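Long-range contact in glutamate--tRNA ligase (Elizabethkingia anophelis, PDB 6B1Z), which catalyses the ATP-dependent attachment of glutamate to its cognate tRNA, supplying the charged glutamyl-tRNA needed for protein synthesis: residues F307-A312 against E323-D328. Sequence-based numbering, arbitrary orientation.
Sequences FINMVA and EIVSMD
Asn-309 reads the loop leading into helix 327-333 with both ends of its carboxamide. Asn-309 OD1 accepts a hydrogen bond from Val-325 N (3.0 Å, N-H...O angle 165°), while Asn-309 ND2 donates to Glu-323 O at 2.9 Å. This ties the segment 323-325 to the flank of helix 304-312, within the catalytic domain of a class I (Glu/Gln-type) tRNA synthetase. Asparagine suits the place because one short, flat group offers a donor and an acceptor to a peptide chain. With CG anti to the backbone N (chi1 -162°), the amide reaches out from the helix to the loop. The two bonds differ in shape: ND2 meets Glu-323 O almost head-on to that carbonyl, whereas Val-325 N lies 35° out of the carbonyl plane of OD1. OD1 is gripped a second time by the hydroxyl of Tyr-358, from helix 348-361, so the buried amide oxygen has two donors and the amide's rotation is fixed.

Packing surrounds these bonds. Ile-324 CA comes within 3.4 Å of Asn-309 OD1, and the Ile-324 side chain also touches Phe-354, again on helix 348-361. Glu-323 turns its carboxylate to that same helix, where OE2 forms a salt bridge with Lys-350. Compact, apolar Val-325 crosses the asparagine side chain at about a right angle, its CG2 3.7 Å from Asn-309 ND2, and also touches Met-313 and Met-330. Ser-326 suits the N-cap of helix 327-333 because its short hydroxyl caps a first-turn backbone N. Flexible, unbranched Met-327 reaches back until its terminal CE lies 4.4 Å from Ile-308 CG1.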
# COMPACT_ATOMS: atom_id res chain seq x y z
N PHE A 307 2.78 9.01 0.58
CA PHE A 307 2.26 7.66 0.72
C PHE A 307 3.14 6.80 1.62
O PHE A 307 2.64 6.15 2.56
CB PHE A 307 2.13 7.03 -0.67
CG PHE A 307 1.71 5.58 -0.64
CD1 PHE A 307 0.44 5.23 -0.20
CD2 PHE A 307 2.58 4.59 -1.07
CE1 PHE A 307 0.04 3.89 -0.18
CE2 PHE A 307 2.20 3.25 -1.06
CZ PHE A 307 0.93 2.90 -0.62
N ILE A 308 4.45 6.77 1.36
CA ILE A 308 5.30 5.86 2.13
C ILE A 308 5.53 6.38 3.55
O ILE A 308 5.68 5.59 4.49
CB ILE A 308 6.60 5.57 1.35
CG1 ILE A 308 7.21 4.25 1.85
CG2 ILE A 308 7.57 6.76 1.41
CD1 ILE A 308 6.29 3.04 1.62
N ASN A 309 5.50 7.71 3.75
CA ASN A 309 5.52 8.26 5.10
C ASN A 309 4.30 7.77 5.89
O ASN A 309 4.41 7.38 7.07
CB ASN A 309 5.58 9.80 5.00
CG ASN A 309 6.04 10.51 6.29
OD1 ASN A 309 6.42 11.68 6.25
ND2 ASN A 309 5.96 9.83 7.44
N MET A 310 3.13 7.79 5.26
CA MET A 310 1.91 7.32 5.92
C MET A 310 2.01 5.84 6.26
O MET A 310 1.69 5.42 7.39
CB MET A 310 0.71 7.60 5.00
CG MET A 310 -0.64 7.10 5.53
SD MET A 310 -0.96 5.35 5.18
CE MET A 310 -1.20 5.38 3.42
N VAL A 311 2.48 5.03 5.31
CA VAL A 311 2.55 3.59 5.55
C VAL A 311 3.51 3.27 6.68
O VAL A 311 3.23 2.41 7.53
CB VAL A 311 2.93 2.86 4.24
CG1 VAL A 311 3.20 1.37 4.52
CG2 VAL A 311 1.80 2.99 3.21
N ALA A 312 4.65 3.97 6.73
CA ALA A 312 5.64 3.72 7.77
C ALA A 312 5.06 3.90 9.16
O ALA A 312 5.42 3.17 10.09
CB ALA A 312 6.83 4.68 7.60
N GLU A 323 6.56 13.51 12.71
CA GLU A 323 5.69 12.73 11.83
C GLU A 323 6.15 12.77 10.38
O GLU A 323 6.03 11.77 9.66
CB GLU A 323 4.27 13.25 11.90
CG GLU A 323 3.56 12.99 13.19
CD GLU A 323 2.09 13.22 13.03
OE1 GLU A 323 1.64 14.38 13.18
OE2 GLU A 323 1.39 12.25 12.70
N ILE A 324 6.61 13.92 9.91
CA ILE A 324 7.02 14.10 8.52
C ILE A 324 8.50 13.74 8.44
O ILE A 324 9.35 14.41 9.04
CB ILE A 324 6.77 15.53 8.04
CG1 ILE A 324 5.28 15.86 8.12
CG2 ILE A 324 7.30 15.70 6.62
CD1 ILE A 324 4.44 15.15 7.08
N VAL A 325 8.81 12.67 7.71
CA VAL A 325 10.18 12.19 7.56
C VAL A 325 10.39 11.70 6.14
O VAL A 325 9.50 11.07 5.54
CB VAL A 325 10.53 11.08 8.58
CG1 VAL A 325 10.94 11.69 9.92
CG2 VAL A 325 9.37 10.12 8.74
N SER A 326 11.57 11.98 5.60
CA SER A 326 12.00 11.48 4.31
C SER A 326 12.45 10.02 4.42
O SER A 326 12.68 9.50 5.52
CB SER A 326 13.16 12.32 3.79
OG SER A 326 14.33 12.05 4.56
N MET A 327 12.61 9.37 3.27
CA MET A 327 13.17 8.02 3.28
C MET A 327 14.53 7.98 3.97
O MET A 327 14.80 7.06 4.74
CB MET A 327 13.28 7.49 1.85
CG MET A 327 13.77 6.04 1.74
SD MET A 327 12.59 4.85 2.38
CE MET A 327 11.46 4.73 1.00
N ASP A 328 15.40 8.96 3.69
CA ASP A 328 16.71 8.96 4.35
C ASP A 328 16.59 9.10 5.86
O ASP A 328 17.33 8.45 6.61
CB ASP A 328 17.60 10.06 3.78
CG ASP A 328 18.21 9.69 2.44
OD1 ASP A 328 18.26 8.48 2.13
OD2 ASP A 328 18.64 10.60 1.71